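Local structure of tyrosine-protein phosphatase YwqE (Bacillus subtilis, 3QY6) at residues I81-E86 and Q120-L125; D101-L106 and G129-I134. The protein removes phosphate from phosphotyrosine residues of the bacterial proteins YwqD, YwqF and Ssb, as a manganese-dependent phosphatase of the CpsB/CapC family. All coordinates share one frame; numbering follows the deposited sequence.

In the fold
Of the elements involved, the chain reaches strand 80-82 first, then the turn at 83-86, helix 87-92, strand 104-108, helix 118-127 and strand 131-135. Contact 1 closes the loop from 81-86 to 120-125, bringing the turn after strand 80-82 against helix 118-127. Contact 2 closes the one from 101-106 to 129-134, pairing the two strands that flank that helix. The segments alternate along the chain, so the loops cross. The contacts also touch directly: Ile81 N lies 3.0 Å from Leu106 O, a probable hydrogen bond, and Phe122 CG packs 3.6 Å from Pro132 CG. Together they tie strands 104-108 and 131-135, and the turn leaving their neighbour 80-82, to helix 118-127.

Contact 1: residues I81-E86 and Q120-L125; sequences IRIYGE and QLFYDL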
# COMPACT_ATOMS: atom_id res chain seq x y z
N ILE A 81 8.32 1.86 2.83
CA ILE A 81 9.36 2.23 3.78
C ILE A 81 9.22 1.44 5.07
O ILE A 81 8.28 1.64 5.85
CB ILE A 81 9.36 3.77 4.04
CG1 ILE A 81 9.63 4.52 2.73
CG2 ILE A 81 10.39 4.16 5.12
CD1 ILE A 81 9.05 5.97 2.72
N ARG A 82 10.14 0.50 5.27
CA ARG A 82 10.20 -0.14 6.57
C ARG A 82 10.54 0.92 7.62
O ARG A 82 11.56 1.62 7.53
CB ARG A 82 11.19 -1.30 6.59
CG ARG A 82 11.37 -1.96 7.98
CD ARG A 82 10.22 -2.92 8.41
NE ARG A 82 9.87 -3.88 7.37
CZ ARG A 82 10.54 -5.00 7.08
NH1 ARG A 82 11.62 -5.35 7.75
NH2 ARG A 82 10.10 -5.78 6.10
N ILE A 83 9.65 1.02 8.60
CA ILE A 83 9.72 2.07 9.59
C ILE A 83 11.08 2.10 10.28
O ILE A 83 11.67 1.05 10.57
CB ILE A 83 8.59 1.95 10.61
CG1 ILE A 83 8.49 3.22 11.47
CG2 ILE A 83 8.75 0.68 11.49
CD1 ILE A 83 7.21 3.35 12.28
N TYR A 84 11.61 3.31 10.45
CA TYR A 84 12.73 3.54 11.36
C TYR A 84 12.60 4.91 11.99
O TYR A 84 11.76 5.72 11.56
CB TYR A 84 14.09 3.38 10.65
CG TYR A 84 14.36 4.29 9.48
CD1 TYR A 84 13.71 4.09 8.25
CD2 TYR A 84 15.31 5.32 9.57
CE1 TYR A 84 13.98 4.91 7.15
CE2 TYR A 84 15.59 6.15 8.48
CZ TYR A 84 14.92 5.94 7.27
OH TYR A 84 15.18 6.75 6.20
N GLY A 85 13.41 5.16 13.02
CA GLY A 85 13.27 6.38 13.82
C GLY A 85 13.40 7.69 13.07
O GLY A 85 12.82 8.71 13.47
N GLU A 86 14.16 7.68 11.98
CA GLU A 86 14.60 8.90 11.31
C GLU A 86 13.89 9.17 9.98
O GLU A 86 14.44 9.84 9.11
CB GLU A 86 16.12 8.87 11.08
CG GLU A 86 16.96 8.90 12.36
CD GLU A 86 16.83 7.64 13.21
OE1 GLU A 86 17.10 6.53 12.69
OE2 GLU A 86 16.47 7.76 14.40
N GLN A 120 4.58 8.57 17.89
CA GLN A 120 5.34 9.83 17.95
C GLN A 120 5.84 10.23 16.57
O GLN A 120 5.69 11.38 16.16
CB GLN A 120 6.50 9.76 18.96
CG GLN A 120 7.29 11.08 19.14
CD GLN A 120 6.41 12.27 19.52
OE1 GLN A 120 5.70 12.24 20.54
NE2 GLN A 120 6.45 13.32 18.71
N LEU A 121 6.44 9.28 15.85
CA LEU A 121 6.87 9.51 14.48
C LEU A 121 5.72 10.01 13.63
O LEU A 121 5.90 10.95 12.85
CB LEU A 121 7.48 8.24 13.88
CG LEU A 121 7.82 8.28 12.39
CD1 LEU A 121 8.90 9.36 12.03
CD2 LEU A 121 8.26 6.90 11.93
N PHE A 122 4.54 9.40 13.77
CA PHE A 122 3.41 9.72 12.90
C PHE A 122 2.85 11.10 13.22
O PHE A 122 2.27 11.76 12.36
CB PHE A 122 2.30 8.67 12.99
CG PHE A 122 2.63 7.35 12.30
CD1 PHE A 122 3.84 7.15 11.66
CD2 PHE A 122 1.68 6.33 12.27
CE1 PHE A 122 4.12 5.93 11.02
CE2 PHE A 122 1.95 5.11 11.64
CZ PHE A 122 3.16 4.91 11.02
N TYR A 123 2.99 11.51 14.48
CA TYR A 123 2.58 12.85 14.90
C TYR A 123 3.53 13.90 14.30
O TYR A 123 3.08 14.91 13.74
CB TYR A 123 2.54 12.95 16.43
CG TYR A 123 2.16 14.33 16.92
CD1 TYR A 123 0.84 14.79 16.84
CD2 TYR A 123 3.12 15.19 17.44
CE1 TYR A 123 0.49 16.08 17.27
CE2 TYR A 123 2.79 16.47 17.88
CZ TYR A 123 1.48 16.91 17.80
OH TYR A 123 1.16 18.18 18.24
N ASP A 124 4.82 13.62 14.37
CA ASP A 124 5.81 14.48 13.79
C ASP A 124 5.58 14.61 12.30
O ASP A 124 5.71 15.68 11.77
CB ASP A 124 7.19 13.88 13.99
CG ASP A 124 7.64 13.89 15.41
OD1 ASP A 124 7.05 14.62 16.23
OD2 ASP A 124 8.58 13.15 15.69
N LEU A 125 5.24 13.51 11.64
CA LEU A 125 4.99 13.56 10.20
C LEU A 125 3.82 14.41 9.85
O LEU A 125 3.85 15.15 8.92
CB LEU A 125 4.81 12.17 9.62
CG LEU A 125 6.11 11.44 9.59
CD1 LEU A 125 5.95 10.01 9.38
CD2 LEU A 125 6.98 12.01 8.57
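Ile83 lays its CG1-CD1 arm alongside Leu121, the two side chains overlapping head to tail. Both of its arm carbons reach the same methyl, with Ile83 CG1 3.7 Å from Leu121 CD2. CG1 stands anti to the backbone N (chi1 -168°), a setting that extends the arm toward helix 118-127. The arm ends near Phe122 as well, where Ile83 CD1 approaches ring atom CE1 obliquely at 4.2 Å.

Leu121 spreads its two methyls along the chain that leaves the strand. Its CD2 also packs 3.7 Å from the carbonyl oxygen of Tyr84, while CD1 lies 4.2 Å from Gly85 O. These are van der Waals contacts, and the join rests on apolar packing. The CB of Tyr84 points away from the helix, and its hydroxyl hydrogen-bonds Asp90.

Ile107 of strand 104-108 touches both Ile83 and Phe122, and Val87 of helix 87-92 lies against Leu121. Glu86 is the N-cap residue of helix 87-92. The packing is that of a TIM-barrel-like metallo-dependent hydrolase: the turn from a parallel strand into its following helix rests on the next helix around the outside of the sheet.

Contact 2: residues D101-L106 and G129-I134; sequences DTKYIL and GYIPVI
Two neighbouring parallel strands, 104-108 and 131-135, pair here in the six-stranded sheet, and helix 118-127 links them as a beta-alpha-beta unit. Three backbone hydrogen bonds join them: Ile131 N to Lys103 O, Ile105 N to Ile131 O and Val133 N to Ile105 O, the last of them 2.7 Å long. All are close to straight at the hydrogen.

On the face carrying Tyr104, Ile131 and Val133, the tyrosine ring and Ile131 rise next to each other from the two strands, with Tyr104 CE1 3.7 Å from Ile131 CD1. Val133 comes to the edge of that ring, its CG2 4.0 Å from Tyr104 CD1. Lys103 also lays its aliphatic chain beside Ile131, Lys103 CD 3.7 Å from Ile131 CD1.

On the opposite face, Ile105 meets Tyr130 at about a right angle. Its CG1 is anti to the carbonyl carbon (chi1 -46°), bringing Ile105 CD1 within 3.5 Å of Tyr130 CB. The edge of the Tyr130 ring in turn faces the carbonyl oxygen of Lys103, 3.3 Å from Tyr130 CD1. Gly129, preceding Tyr130 in the chain, ends helix 118-127 in a Schellman motif.

Leu125 of that helix and Leu91 of helix 87-92 cover Ile105 and Tyr130, and Phe122 covers Ile134. The side chain of Leu106, about 6 Å from a bound iron ion, packs on His5, while strands 80-82 and 159-163 extend the sheet beyond the pair.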
# COMPACT_ATOMS: atom_id res chain seq x y z
N ASP A 101 5.34 11.36 -4.93
CA ASP A 101 5.78 12.69 -4.46
C ASP A 101 4.65 13.50 -3.86
O ASP A 101 4.67 14.75 -3.90
CB ASP A 101 6.47 13.47 -5.59
CG ASP A 101 7.72 12.79 -6.09
OD1 ASP A 101 7.78 12.46 -7.29
OD2 ASP A 101 8.62 12.55 -5.27
N THR A 102 3.67 12.81 -3.32
CA THR A 102 2.58 13.39 -2.58
C THR A 102 2.81 13.44 -1.09
O THR A 102 3.81 13.06 -0.59
CB THR A 102 1.24 12.65 -2.80
OG1 THR A 102 1.26 11.41 -2.12
CG2 THR A 102 0.93 12.43 -4.27
N LYS A 103 1.83 13.93 -0.39
CA LYS A 103 1.80 13.96 1.05
C LYS A 103 1.73 12.59 1.71
O LYS A 103 2.02 12.47 2.84
CB LYS A 103 0.71 14.89 1.58
CG LYS A 103 -0.68 14.44 1.43
CD LYS A 103 -1.66 15.48 1.91
CE LYS A 103 -1.70 16.67 1.00
NZ LYS A 103 -2.89 17.56 1.27
N TYR A 104 1.22 11.61 1.01
CA TYR A 104 1.01 10.29 1.57
C TYR A 104 2.27 9.48 1.51
O TYR A 104 2.84 9.39 0.49
CB TYR A 104 -0.09 9.61 0.80
CG TYR A 104 -1.37 10.34 0.92
CD1 TYR A 104 -2.27 10.03 1.89
CD2 TYR A 104 -1.64 11.39 0.10
CE1 TYR A 104 -3.41 10.72 2.03
CE2 TYR A 104 -2.79 12.09 0.24
CZ TYR A 104 -3.67 11.75 1.20
OH TYR A 104 -4.83 12.45 1.32
N ILE A 105 2.66 8.89 2.63
CA ILE A 105 3.87 8.06 2.72
C ILE A 105 3.50 6.64 3.10
O ILE A 105 2.79 6.43 4.08
CB ILE A 105 4.83 8.52 3.85
CG1 ILE A 105 5.03 10.03 3.86
CG2 ILE A 105 6.16 7.77 3.76
CD1 ILE A 105 5.50 10.53 5.25
N LEU A 106 4.02 5.65 2.39
CA LEU A 106 3.72 4.26 2.74
C LEU A 106 4.79 3.75 3.69
O LEU A 106 5.96 3.68 3.32
CB LEU A 106 3.61 3.39 1.50
CG LEU A 106 3.15 1.95 1.70
CD1 LEU A 106 1.67 1.87 2.12
CD2 LEU A 106 3.40 1.13 0.42
N GLY A 129 2.89 18.02 7.51
CA GLY A 129 1.87 17.97 6.45
C GLY A 129 1.90 16.66 5.68
O GLY A 129 1.29 16.54 4.61
N TYR A 130 2.61 15.67 6.22
CA TYR A 130 2.59 14.32 5.64
C TYR A 130 1.46 13.51 6.26
O TYR A 130 1.01 13.80 7.38
CB TYR A 130 3.93 13.62 5.85
CG TYR A 130 5.04 14.02 4.91
CD1 TYR A 130 5.05 13.61 3.57
CD2 TYR A 130 6.09 14.82 5.35
CE1 TYR A 130 6.08 13.98 2.70
CE2 TYR A 130 7.13 15.20 4.49
CZ TYR A 130 7.12 14.78 3.17
OH TYR A 130 8.15 15.15 2.33
N ILE A 131 0.97 12.51 5.52
CA ILE A 131 0.05 11.53 6.09
C ILE A 131 0.67 10.12 5.97
O ILE A 131 0.91 9.66 4.86
CB ILE A 131 -1.34 11.59 5.43
CG1 ILE A 131 -1.99 12.96 5.70
CG2 ILE A 131 -2.25 10.49 6.02
CD1 ILE A 131 -3.03 13.38 4.62
N PRO A 132 0.95 9.47 7.11
CA PRO A 132 1.49 8.12 7.04
C PRO A 132 0.38 7.11 6.73
O PRO A 132 -0.68 7.12 7.38
CB PRO A 132 2.07 7.90 8.45
CG PRO A 132 1.27 8.76 9.33
CD PRO A 132 0.82 9.95 8.49
N VAL A 133 0.64 6.25 5.76
CA VAL A 133 -0.25 5.15 5.43
C VAL A 133 0.40 3.84 5.85
O VAL A 133 1.42 3.45 5.28
CB VAL A 133 -0.55 5.13 3.91
CG1 VAL A 133 -1.59 4.05 3.57
CG2 VAL A 133 -1.04 6.53 3.46
N ILE A 134 -0.22 3.16 6.82
CA ILE A 134 0.30 1.85 7.29
C ILE A 134 0.09 0.75 6.24
O ILE A 134 -1.04 0.54 5.78
CB ILE A 134 -0.30 1.48 8.67
CG1 ILE A 134 0.10 2.51 9.73
CG2 ILE A 134 0.06 0.02 9.11
CD1 ILE A 134 -0.80 2.46 10.96